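Long-range contacts in protein translation elongation factor 1A (Methanosarcina mazei, PDB 3WND), which is a SelB/EF-Tu/aIF2γ-like factor that in its GTP-bound form binds cysteinyl-tRNA(Cys) and is probably a translation elongation factor: residues Ala22-Ile27 / Ser84-Leu89; Ile27-Ser32 / Cys90-Gly95; Thr35-Asn40 / Ile152-Asn157; Asp97-Glu102 / Thr360-Ala365. All blocks are in the same frame, centred on the assembly; numbering follows the deposited sequence.

Contact 1 (Ala22-Ile27 / Ser84-Leu89); sequences ANVAII and SDIAVL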
loop_
_atom_site.group_PDB
_atom_site.type_symbol
_atom_site.label_atom_id
_atom_site.label_comp_id
_atom_site.label_asym_id
_atom_site.label_seq_id
_atom_site.Cartn_x
_atom_site.Cartn_y
_atom_site.Cartn_z
ATOM N N ALA A 22 7.654 1.893 11.142
ATOM C CA ALA A 22 7.425 0.935 10.035
ATOM C C ALA A 22 5.943 0.882 9.752
ATOM O O ALA A 22 5.126 0.791 10.693
ATOM C CB ALA A 22 7.921 -0.446 10.385
ATOM N N ASN A 23 5.581 0.979 8.460
ATOM C CA ASN A 23 4.164 0.849 8.090
ATOM C C ASN A 23 4.062 -0.451 7.333
ATOM O O ASN A 23 4.752 -0.676 6.306
ATOM C CB ASN A 23 3.765 2.021 7.218
ATOM C CG ASN A 23 3.870 3.322 7.959
ATOM O OD1 ASN A 23 3.434 3.421 9.128
ATOM N ND2 ASN A 23 4.554 4.293 7.360
ATOM N N VAL A 24 3.239 -1.346 7.890
ATOM C CA VAL A 24 3.195 -2.765 7.445
ATOM C C VAL A 24 1.780 -3.103 6.990
ATOM O O VAL A 24 0.788 -2.754 7.641
ATOM C CB VAL A 24 3.660 -3.677 8.648
ATOM C CG1 VAL A 24 3.617 -5.151 8.210
ATOM C CG2 VAL A 24 5.053 -3.277 9.168
ATOM N N ALA A 25 1.662 -3.666 5.809
ATOM C CA ALA A 25 0.390 -4.191 5.299
ATOM C C ALA A 25 0.263 -5.643 5.585
ATOM O O ALA A 25 1.164 -6.424 5.313
ATOM C CB ALA A 25 0.363 -4.018 3.797
ATOM N N ILE A 26 -0.840 -6.018 6.209
ATOM C CA ILE A 26 -1.095 -7.480 6.469
ATOM C C ILE A 26 -2.197 -7.866 5.495
ATOM O O ILE A 26 -3.328 -7.308 5.525
ATOM C CB ILE A 26 -1.551 -7.806 7.949
ATOM C CG1 ILE A 26 -0.632 -7.177 9.035
ATOM C CG2 ILE A 26 -1.746 -9.324 8.092
ATOM C CD1 ILE A 26 0.822 -7.554 9.023
ATOM N N ILE A 27 -1.846 -8.793 4.593
ATOM C CA ILE A 27 -2.714 -9.122 3.503
ATOM C C ILE A 27 -2.819 -10.632 3.318
ATOM O O ILE A 27 -1.978 -11.443 3.830
ATOM C CB ILE A 27 -2.217 -8.457 2.167
ATOM C CG1 ILE A 27 -0.870 -9.064 1.720
ATOM C CG2 ILE A 27 -2.159 -6.883 2.293
ATOM C CD1 ILE A 27 -0.523 -8.715 0.242
ATOM N N SER A 84 1.997 1.416 2.795
ATOM C CA SER A 84 2.919 0.636 3.578
ATOM C C SER A 84 4.263 0.468 2.913
ATOM O O SER A 84 4.407 0.623 1.673
ATOM C CB SER A 84 2.290 -0.739 3.868
ATOM O OG SER A 84 1.088 -0.575 4.599
ATOM N N ASP A 85 5.277 0.088 3.705
ATOM C CA ASP A 85 6.579 -0.216 3.114
ATOM C C ASP A 85 6.947 -1.680 3.205
ATOM O O ASP A 85 7.902 -2.085 2.534
ATOM C CB ASP A 85 7.700 0.632 3.790
ATOM C CG ASP A 85 7.595 2.126 3.367
ATOM O OD1 ASP A 85 7.428 2.443 2.156
ATOM O OD2 ASP A 85 7.679 2.929 4.247
ATOM N N ILE A 86 6.227 -2.433 4.053
ATOM C CA ILE A 86 6.536 -3.859 4.254
ATOM C C ILE A 86 5.216 -4.595 4.082
ATOM O O ILE A 86 4.213 -4.112 4.599
ATOM C CB ILE A 86 6.976 -4.112 5.722
ATOM C CG1 ILE A 86 8.296 -3.359 6.016
ATOM C CG2 ILE A 86 7.194 -5.621 5.949
ATOM C CD1 ILE A 86 8.736 -3.365 7.496
ATOM N N ALA A 87 5.262 -5.743 3.370
ATOM C CA ALA A 87 4.024 -6.546 3.176
ATOM C C ALA A 87 4.193 -7.833 3.902
ATOM O O ALA A 87 5.227 -8.468 3.757
ATOM C CB ALA A 87 3.719 -6.826 1.676
ATOM N N VAL A 88 3.193 -8.205 4.690
ATOM C CA VAL A 88 3.184 -9.566 5.278
ATOM C C VAL A 88 2.023 -10.311 4.617
ATOM O O VAL A 88 0.848 -9.910 4.766
ATOM C CB VAL A 88 2.908 -9.504 6.782
ATOM C CG1 VAL A 88 2.723 -10.958 7.329
ATOM C CG2 VAL A 88 4.102 -8.790 7.450
ATOM N N LEU A 89 2.376 -11.307 3.783
ATOM C CA LEU A 89 1.379 -12.092 3.010
ATOM C C LEU A 89 1.055 -13.321 3.819
ATOM O O LEU A 89 1.979 -14.125 4.100
ATOM C CB LEU A 89 1.906 -12.413 1.614
ATOM C CG LEU A 89 1.101 -13.427 0.842
ATOM C CD1 LEU A 89 -0.362 -12.874 0.602
ATOM C CD2 LEU A 89 1.835 -13.731 -0.475
HETATM O O HOH W 1 8.039 1.675 6.971
HETATM O O HOH W 2 5.011 4.075 4.605
#
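V24 pairs with I86, A25 with A87, I26 with V88 and I27 with L89, making a parallel two-strand contact in the buried middle of the mixed sheet of the nucleotide-binding domain. The backbone of 22-27 is stitched to 84-89 by alternating bonds. A25 uses both its polar backbone atoms, its N reaching I86 O at 2.9 Å and its O taking V88 N at 2.8 Å in an almost straight bond (177° at the hydrogen). I27 N continues the pattern to V88 O. At the other end N23 O accepts twice, from D85 N at 2.8 Å and from I86 N at 3.2 Å, where the second segment turns into its strand.

V24 links the apolar side chains on its face. Its CG1, anti to the backbone N (chi1 180°), slants across to V88 CG2 at 3.7 Å, while CG2 meets I86 CB at 4.0 Å. Cutting V24 back to an alanine would probably leave a gap between I86 and V88, next to F64 of the adjoining strand. I86 also packs under helix 167-187. On the other face A25 CB lies 3.6 Å from S84 OG, whose hydrogen bond goes to A80 O, and helices 74-83 and 98-109 cover A25, A87, I27 and L89. Two waters link N23 to D85 OD2, one through N23 N and one through N23 ND2, which also donates to G252 O. Parallel strands sandwiched between helices in this way are the core of the P-loop GTPase fold.

Contact 2 (Ile27-Ser32 / Cys90-Gly95); sequences IGTEKS and CIPPQG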
loop_
_atom_site.group_PDB
_atom_site.type_symbol
_atom_site.label_atom_id
_atom_site.label_comp_id
_atom_site.label_asym_id
_atom_site.label_seq_id
_atom_site.Cartn_x
_atom_site.Cartn_y
_atom_site.Cartn_z
ATOM N N ILE A 27 -1.846 -8.793 4.593
ATOM C CA ILE A 27 -2.714 -9.122 3.503
ATOM C C ILE A 27 -2.819 -10.632 3.318
ATOM O O ILE A 27 -1.978 -11.443 3.830
ATOM C CB ILE A 27 -2.217 -8.457 2.167
ATOM C CG1 ILE A 27 -0.870 -9.064 1.720
ATOM C CG2 ILE A 27 -2.159 -6.883 2.293
ATOM C CD1 ILE A 27 -0.523 -8.715 0.242
ATOM N N GLY A 28 -3.769 -11.020 2.519
ATOM C CA GLY A 28 -3.877 -12.376 2.006
ATOM C C GLY A 28 -5.285 -12.855 1.838
ATOM O O GLY A 28 -6.256 -12.057 1.978
ATOM N N THR A 29 -5.406 -14.117 1.462
ATOM C CA THR A 29 -6.691 -14.763 1.113
ATOM C C THR A 29 -7.669 -14.910 2.252
ATOM O O THR A 29 -7.385 -14.533 3.428
ATOM C CB THR A 29 -6.396 -16.152 0.411
ATOM O OG1 THR A 29 -7.593 -16.603 -0.263
ATOM C CG2 THR A 29 -5.855 -17.202 1.379
ATOM N N GLU A 30 -8.895 -15.344 1.901
ATOM C CA GLU A 30 -9.885 -15.653 2.970
ATOM C C GLU A 30 -9.390 -16.674 3.961
ATOM O O GLU A 30 -8.680 -17.615 3.581
ATOM C CB GLU A 30 -11.181 -16.214 2.364
ATOM C CG GLU A 30 -11.901 -15.174 1.547
ATOM C CD GLU A 30 -11.770 -15.360 0.013
ATOM O OE1 GLU A 30 -10.643 -15.694 -0.551
ATOM O OE2 GLU A 30 -12.835 -15.123 -0.651
ATOM N N LYS A 31 -9.820 -16.532 5.220
ATOM C CA LYS A 31 -9.505 -17.528 6.236
ATOM C C LYS A 31 -7.969 -17.824 6.353
ATOM O O LYS A 31 -7.544 -18.961 6.464
ATOM C CB LYS A 31 -10.290 -18.845 6.008
ATOM C CG LYS A 31 -11.824 -18.766 6.199
ATOM C CD LYS A 31 -12.574 -19.724 5.258
ATOM C CE LYS A 31 -12.446 -21.214 5.647
ATOM N NZ LYS A 31 -12.466 -22.136 4.489
ATOM N N SER A 32 -7.158 -16.765 6.258
ATOM C CA SER A 32 -5.727 -16.894 6.392
ATOM C C SER A 32 -5.173 -16.386 7.703
ATOM O O SER A 32 -3.976 -16.351 7.861
ATOM C CB SER A 32 -5.032 -16.185 5.207
ATOM O OG SER A 32 -5.330 -14.796 5.356
ATOM N N CYS A 90 -0.178 -13.417 4.238
ATOM C CA CYS A 90 -0.585 -14.547 5.134
ATOM C C CYS A 90 -1.106 -15.688 4.254
ATOM O O CYS A 90 -1.987 -15.511 3.476
ATOM C CB CYS A 90 -1.722 -14.050 6.038
ATOM S SG CYS A 90 -1.177 -12.822 7.197
ATOM N N ILE A 91 -0.454 -16.846 4.382
ATOM C CA ILE A 91 -0.901 -18.028 3.642
ATOM C C ILE A 91 -1.170 -19.122 4.694
ATOM O O ILE A 91 -0.205 -19.612 5.318
ATOM C CB ILE A 91 0.174 -18.472 2.623
ATOM C CG1 ILE A 91 0.547 -17.267 1.696
ATOM C CG2 ILE A 91 -0.334 -19.676 1.857
ATOM C CD1 ILE A 91 1.623 -17.506 0.704
ATOM N N PRO A 92 -2.404 -19.626 4.746
ATOM C CA PRO A 92 -2.733 -20.706 5.693
ATOM C C PRO A 92 -2.367 -22.106 5.097
ATOM O O PRO A 92 -1.999 -22.195 3.930
ATOM C CB PRO A 92 -4.247 -20.550 5.826
ATOM C CG PRO A 92 -4.694 -20.146 4.389
ATOM C CD PRO A 92 -3.613 -19.146 3.983
ATOM N N PRO A 93 -2.472 -23.163 5.914
ATOM C CA PRO A 93 -2.049 -24.474 5.379
ATOM C C PRO A 93 -2.957 -24.798 4.174
ATOM O O PRO A 93 -4.177 -24.476 4.157
ATOM C CB PRO A 93 -2.193 -25.416 6.648
ATOM C CG PRO A 93 -1.957 -24.445 7.788
ATOM C CD PRO A 93 -2.768 -23.225 7.380
ATOM N N GLN A 94 -2.348 -25.392 3.163
ATOM C CA GLN A 94 -3.005 -25.706 1.928
ATOM C C GLN A 94 -3.658 -24.487 1.312
ATOM O O GLN A 94 -4.681 -24.588 0.608
ATOM C CB GLN A 94 -4.083 -26.839 2.108
ATOM C CG GLN A 94 -3.529 -28.177 2.636
ATOM C CD GLN A 94 -2.571 -28.848 1.614
ATOM O OE1 GLN A 94 -2.614 -28.543 0.384
ATOM N NE2 GLN A 94 -1.684 -29.745 2.111
ATOM N N GLY A 95 -3.023 -23.321 1.497
ATOM C CA GLY A 95 -3.674 -22.033 1.144
ATOM C C GLY A 95 -3.249 -21.454 -0.226
ATOM O O GLY A 95 -3.385 -20.259 -0.457
HETATM O O HOH W 3 -2.938 -15.369 0.854
#
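I27 and C90 make the last direct backbone bond between the two strands: C90 N donates to I27 O at 2.7 Å and 168°. Beyond it the chains part, and a water takes over, accepting from T29 N and donating to C90 O, 2.8 Å from each. Residues T29-S32 then form one type II turn and P92-G95 another. G28, with phi at 145°, takes a backbone shape that calls for glycine, and a CB there would also run into C90 O.

S32 brings the first loop back onto the second segment. Its OG, set between the backbone N and the carbonyl carbon (chi1 66°), donates to T29 O at 2.8 Å and so ties the two ends of the turn together. Its CB rests on P92 CD at 3.5 Å and close to C90 O. With an alanine at S32, T29 O would probably lose the hydroxyl as a donor, leaving the turn freer to move. The T29 and P92 side chains cross at about a right angle, with T29 CG2 3.9 Å from P92 CD, while T29 OG1 is hydrogen-bonded to D97 OD2. The flank of the proline ring meets K31 O, with P92 CB 3.7 Å away. C90 CB sits 3.4 Å from I27 O, and the C90 side chain also touches R34 and L37 of the following helix.

The GTEKSGRT run starting at G28 is a P-loop with arginine in the usual lysine position, and S32 is a GDP-binding residue. Between the two segments its shape rests on one backbone bond, one bridging water and packing on P92, without a salt bridge.

Contact 3 (Thr35-Asn40 / Ile152-Asn157); sequences TSLAAN and ISLNTN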
loop_
_atom_site.group_PDB
_atom_site.type_symbol
_atom_site.label_atom_id
_atom_site.label_comp_id
_atom_site.label_asym_id
_atom_site.label_seq_id
_atom_site.Cartn_x
_atom_site.Cartn_y
_atom_site.Cartn_z
ATOM N N THR A 35 -6.633 -10.936 9.959
ATOM C CA THR A 35 -7.126 -10.022 10.993
ATOM C C THR A 35 -6.678 -10.418 12.376
ATOM O O THR A 35 -6.237 -9.543 13.127
ATOM C CB THR A 35 -8.678 -9.942 10.929
ATOM O OG1 THR A 35 -9.040 -9.390 9.655
ATOM C CG2 THR A 35 -9.197 -9.078 12.083
ATOM N N SER A 36 -6.592 -11.744 12.683
ATOM C CA SER A 36 -6.136 -12.092 14.001
ATOM C C SER A 36 -4.701 -11.742 14.187
ATOM O O SER A 36 -4.293 -11.371 15.271
ATOM C CB SER A 36 -6.312 -13.614 14.168
ATOM O OG SER A 36 -7.701 -13.871 14.206
ATOM N N LEU A 37 -3.927 -11.817 13.098
ATOM C CA LEU A 37 -2.479 -11.482 13.264
ATOM C C LEU A 37 -2.358 -9.938 13.517
ATOM O O LEU A 37 -1.614 -9.515 14.438
ATOM C CB LEU A 37 -1.709 -11.913 12.000
ATOM C CG LEU A 37 -0.187 -11.531 11.980
ATOM C CD1 LEU A 37 0.516 -12.082 13.168
ATOM C CD2 LEU A 37 0.448 -11.902 10.618
ATOM N N ALA A 38 -2.980 -9.165 12.607
ATOM C CA ALA A 38 -2.929 -7.688 12.685
ATOM C C ALA A 38 -3.386 -7.299 14.144
ATOM O O ALA A 38 -2.748 -6.484 14.830
ATOM C CB ALA A 38 -3.861 -7.030 11.628
ATOM N N ALA A 39 -4.533 -7.867 14.577
ATOM C CA ALA A 39 -5.162 -7.490 15.856
ATOM C C ALA A 39 -4.257 -7.807 17.070
ATOM O O ALA A 39 -4.380 -7.166 18.107
ATOM C CB ALA A 39 -6.530 -8.188 15.977
ATOM N N ASN A 40 -3.383 -8.809 16.938
ATOM C CA ASN A 40 -2.440 -9.147 18.007
ATOM C C ASN A 40 -1.108 -8.474 17.878
ATOM O O ASN A 40 -0.223 -8.638 18.741
ATOM C CB ASN A 40 -2.247 -10.670 18.034
ATOM C CG ASN A 40 -3.424 -11.391 18.744
ATOM O OD1 ASN A 40 -3.594 -11.238 19.949
ATOM N ND2 ASN A 40 -4.234 -12.142 18.022
ATOM N N ILE A 152 7.730 -17.577 7.531
ATOM C CA ILE A 152 7.754 -17.809 8.970
ATOM C C ILE A 152 6.480 -18.507 9.367
ATOM O O ILE A 152 5.374 -17.943 9.191
ATOM C CB ILE A 152 7.858 -16.426 9.728
ATOM C CG1 ILE A 152 9.257 -15.809 9.325
ATOM C CG2 ILE A 152 7.862 -16.700 11.269
ATOM C CD1 ILE A 152 9.452 -14.437 9.852
ATOM N N SER A 153 6.595 -19.701 9.935
ATOM C CA SER A 153 5.390 -20.428 10.376
ATOM C C SER A 153 4.974 -19.881 11.772
ATOM O O SER A 153 5.840 -19.777 12.682
ATOM C CB SER A 153 5.823 -21.890 10.562
ATOM O OG SER A 153 4.734 -22.633 11.071
ATOM N N LEU A 154 3.702 -19.594 11.955
ATOM C CA LEU A 154 3.262 -18.972 13.235
ATOM C C LEU A 154 1.794 -19.239 13.498
ATOM O O LEU A 154 1.069 -19.683 12.614
ATOM C CB LEU A 154 3.521 -17.419 13.174
ATOM C CG LEU A 154 2.753 -16.592 12.097
ATOM C CD1 LEU A 154 1.347 -16.262 12.543
ATOM C CD2 LEU A 154 3.539 -15.267 11.833
ATOM N N ASN A 155 1.338 -18.959 14.736
ATOM C CA ASN A 155 -0.091 -18.906 14.969
ATOM C C ASN A 155 -0.291 -17.794 16.041
ATOM O O ASN A 155 0.682 -17.323 16.633
ATOM C CB ASN A 155 -0.633 -20.307 15.514
ATOM C CG ASN A 155 -0.043 -20.675 16.888
ATOM O OD1 ASN A 155 -0.371 -20.012 17.910
ATOM N ND2 ASN A 155 0.818 -21.728 16.956
ATOM N N THR A 156 -1.517 -17.405 16.177
ATOM C CA THR A 156 -1.934 -16.431 17.168
ATOM C C THR A 156 -3.006 -17.093 18.069
ATOM O O THR A 156 -4.037 -16.451 18.440
ATOM C CB THR A 156 -2.415 -15.119 16.558
ATOM O OG1 THR A 156 -3.448 -15.443 15.637
ATOM C CG2 THR A 156 -1.223 -14.372 15.889
ATOM N N ASN A 157 -2.756 -18.357 18.441
ATOM C CA ASN A 157 -3.674 -19.133 19.298
ATOM C C ASN A 157 -3.105 -19.419 20.643
ATOM O O ASN A 157 -2.216 -20.222 20.765
ATOM C CB ASN A 157 -3.999 -20.404 18.556
ATOM C CG ASN A 157 -4.981 -21.283 19.313
ATOM O OD1 ASN A 157 -5.441 -20.942 20.412
ATOM N ND2 ASN A 157 -5.238 -22.440 18.768
HETATM O O HOH W 4 -6.345 -14.093 18.572
#
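T156 reaches over to S36 and L37 of the helix that follows the P-loop and to N40 just along the chain. Its CB comes first against the amide of N40, 3.8 Å from ND2. From there the side chain forks. OG1, held between the backbone N and the carbonyl carbon (chi1 55°), lies 3.7 Å from S36 CB, a van der Waals approach. The methyl CG2 goes the other way, anti to the carbonyl carbon, and meets L37 CD1 at 4.0 Å, the two side chains crossing at about a right angle. That same L37 CD1 goes on to touch L154 CD1 at 4.3 Å, and L170 of helix 167-187 adjoins both leucines.

The amide of N40 is steadied by the helix: ND2 donates to S36 O at 2.9 Å, and N40 N reaches that oxygen from the opposite face of its plane. A water accepts from ND2 and makes a weak bond to T156 O. On the other segment N155 OD1 accepts from N157 N at 3.0 Å, an Asx turn that shapes the chain around T156. T35, S36 and T156 all bind GDP, and the loop after strand 150-153 occupies the place where GTPases carry the last of their conserved nucleotide-binding loops, beside the guanine base.

Contact 4 (Asp97-Glu102 / Thr360-Ala365); sequences DAHTGE and TQRFAA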
loop_
_atom_site.group_PDB
_atom_site.type_symbol
_atom_site.label_atom_id
_atom_site.label_comp_id
_atom_site.label_asym_id
_atom_site.label_seq_id
_atom_site.Cartn_x
_atom_site.Cartn_y
_atom_site.Cartn_z
ATOM N N ASP A 97 -4.382 -20.764 -3.120
ATOM C CA ASP A 97 -5.652 -20.632 -3.839
ATOM C C ASP A 97 -5.596 -19.420 -4.767
ATOM O O ASP A 97 -4.523 -18.826 -5.020
ATOM C CB ASP A 97 -6.828 -20.499 -2.856
ATOM C CG ASP A 97 -6.784 -19.236 -2.012
ATOM O OD1 ASP A 97 -5.939 -18.377 -2.258
ATOM O OD2 ASP A 97 -7.659 -19.087 -1.110
ATOM N N ALA A 98 -6.752 -19.054 -5.278
ATOM C CA ALA A 98 -6.814 -18.031 -6.353
ATOM C C ALA A 98 -6.419 -16.667 -5.805
ATOM O O ALA A 98 -5.688 -15.900 -6.491
ATOM C CB ALA A 98 -8.216 -17.977 -6.917
ATOM N N HIS A 99 -6.813 -16.388 -4.551
ATOM C CA HIS A 99 -6.488 -15.085 -4.012
ATOM C C HIS A 99 -5.080 -14.942 -3.540
ATOM O O HIS A 99 -4.482 -13.856 -3.612
ATOM C CB HIS A 99 -7.516 -14.576 -3.004
ATOM C CG HIS A 99 -8.838 -14.312 -3.659
ATOM N ND1 HIS A 99 -9.958 -14.824 -3.214
ATOM C CD2 HIS A 99 -9.155 -13.586 -4.858
ATOM C CE1 HIS A 99 -11.023 -14.387 -3.991
ATOM N NE2 HIS A 99 -10.515 -13.692 -5.042
ATOM N N THR A 100 -4.505 -16.040 -3.045
ATOM C CA THR A 100 -3.061 -15.980 -2.716
ATOM C C THR A 100 -2.304 -15.712 -3.998
ATOM O O THR A 100 -1.384 -14.886 -4.036
ATOM C CB THR A 100 -2.664 -17.322 -2.155
ATOM O OG1 THR A 100 -3.255 -17.448 -0.871
ATOM C CG2 THR A 100 -1.136 -17.385 -2.024
ATOM N N GLY A 101 -2.708 -16.354 -5.087
ATOM C CA GLY A 101 -2.052 -16.086 -6.378
ATOM C C GLY A 101 -2.230 -14.611 -6.829
ATOM O O GLY A 101 -1.295 -13.994 -7.326
ATOM N N GLU A 102 -3.437 -14.095 -6.698
ATOM C CA GLU A 102 -3.738 -12.691 -7.076
ATOM C C GLU A 102 -2.880 -11.737 -6.252
ATOM O O GLU A 102 -2.316 -10.735 -6.772
ATOM C CB GLU A 102 -5.220 -12.418 -6.864
ATOM C CG GLU A 102 -5.596 -11.020 -7.403
ATOM C CD GLU A 102 -7.079 -10.799 -7.240
ATOM O OE1 GLU A 102 -7.589 -10.895 -6.111
ATOM O OE2 GLU A 102 -7.753 -10.598 -8.287
ATOM N N THR A 360 -11.141 -13.475 -12.629
ATOM C CA THR A 360 -10.802 -14.135 -11.353
ATOM C C THR A 360 -9.540 -13.572 -10.719
ATOM O O THR A 360 -9.525 -13.233 -9.522
ATOM C CB THR A 360 -10.575 -15.666 -11.590
ATOM O OG1 THR A 360 -11.716 -16.186 -12.256
ATOM C CG2 THR A 360 -10.362 -16.422 -10.284
ATOM N N GLN A 361 -8.496 -13.540 -11.501
ATOM C CA GLN A 361 -7.227 -12.880 -11.116
ATOM C C GLN A 361 -7.449 -11.494 -11.836
ATOM O O GLN A 361 -7.429 -11.410 -13.031
ATOM C CB GLN A 361 -6.048 -13.672 -11.686
ATOM C CG GLN A 361 -4.665 -13.246 -11.138
ATOM C CD GLN A 361 -4.300 -11.823 -11.499
ATOM O OE1 GLN A 361 -4.452 -10.894 -10.643
ATOM N NE2 GLN A 361 -3.857 -11.618 -12.759
ATOM N N ARG A 362 -7.586 -10.449 -11.028
ATOM C CA ARG A 362 -8.088 -9.183 -11.563
ATOM C C ARG A 362 -7.001 -8.211 -12.008
ATOM O O ARG A 362 -7.300 -7.191 -12.579
ATOM C CB ARG A 362 -8.996 -8.511 -10.530
ATOM C CG ARG A 362 -10.218 -9.354 -10.282
ATOM C CD ARG A 362 -11.027 -8.963 -9.048
ATOM N NE ARG A 362 -10.374 -9.497 -7.845
ATOM C CZ ARG A 362 -10.864 -9.365 -6.619
ATOM N NH1 ARG A 362 -12.038 -8.696 -6.360
ATOM N NH2 ARG A 362 -10.162 -9.884 -5.618
ATOM N N PHE A 363 -5.757 -8.453 -11.639
ATOM C CA PHE A 363 -4.677 -7.504 -12.000
ATOM C C PHE A 363 -4.165 -7.777 -13.377
ATOM O O PHE A 363 -3.814 -8.908 -13.723
ATOM C CB PHE A 363 -3.536 -7.536 -10.982
ATOM C CG PHE A 363 -3.941 -6.935 -9.664
ATOM C CD1 PHE A 363 -4.077 -5.524 -9.521
ATOM C CD2 PHE A 363 -4.335 -7.754 -8.601
ATOM C CE1 PHE A 363 -4.551 -5.000 -8.256
ATOM C CE2 PHE A 363 -4.817 -7.234 -7.388
ATOM C CZ PHE A 363 -4.880 -5.845 -7.200
ATOM N N ALA A 364 -4.165 -6.714 -14.178
ATOM C CA ALA A 364 -3.858 -6.826 -15.582
ATOM C C ALA A 364 -2.490 -6.315 -15.991
ATOM O O ALA A 364 -1.906 -6.831 -16.938
ATOM C CB ALA A 364 -4.962 -6.109 -16.403
ATOM N N ALA A 365 -2.028 -5.263 -15.346
ATOM C CA ALA A 365 -0.864 -4.552 -15.880
ATOM C C ALA A 365 -0.405 -3.541 -14.872
ATOM O O ALA A 365 -1.207 -3.112 -14.021
ATOM C CB ALA A 365 -1.182 -3.804 -17.196
HETATM O O HOH W 5 -6.766 -15.191 -8.865
HETATM O O HOH W 6 -11.494 -13.319 -7.650
#
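E102 and R362 form a salt bridge across an interdomain interface, between helix 98-109 of the P-loop GTPase domain and the C-terminal beta domain. The charged pair comes first. R362 takes the carboxylate side-on, NH2 to OE1 at 2.8 Å and NE to OE2 at 2.9 Å, both on the syn side, with the two flat groups only 22° from coplanar. R362 N adds a third bond, 2.8 Å to the anti lone pair of OE2, so that one arginine holds E102 through both side chain and backbone. E102 reaches it with CG anti to its own N (chi1 -173°) and the chain extended. Y70 OH is also hydrogen-bonded to OE1, and R362 NH2 has a further acceptor in P71 O; this network satisfies a buried carboxylate.

The aliphatic part of E102 packs as well. Its CG meets the edge of the F363 ring, 3.7 Å from CD2, and F363 itself packs between helices 74-83 and 98-109.

Among the other polar groups, Q361 OE1 accepts from F363 N while lying 3.4 Å from E102 CG, and Q361 NE2 donates to F363 O. At the start of the helix D97 is the N-cap, its OD1 taking T100 N at 2.9 Å. H99 ND1 is hydrogen-bonded to E30 OE1. Water completes the contact: one molecule lies 2.8 Å from H99 NE2 and donates to T360 O at 2.7 Å.

Overall arrangement
Contacts 1 and 2 are consecutive lengths of one strand pair: they share I27, and their centres lie 15 Å apart. Contact 3 packs against the end of that pair, where L37 CD2 reaches C90 SG at 3.9 Å and V88 CG1 at 4.1 Å, so the helix after the P-loop sits on the sheet beside the P-loop itself. Contacts 2 and 3, with centres 11 Å apart, hold four GDP-binding residues between them, S32, T35, S36 and T156. Contact 4 lies about 23 Å from contact 3, centre to centre, yet it joins contact 2 through T29 OG1 and D97 OD2, 2.6 Å apart, a probable hydrogen bond connecting the nucleotide loop to the helix at the domain interface.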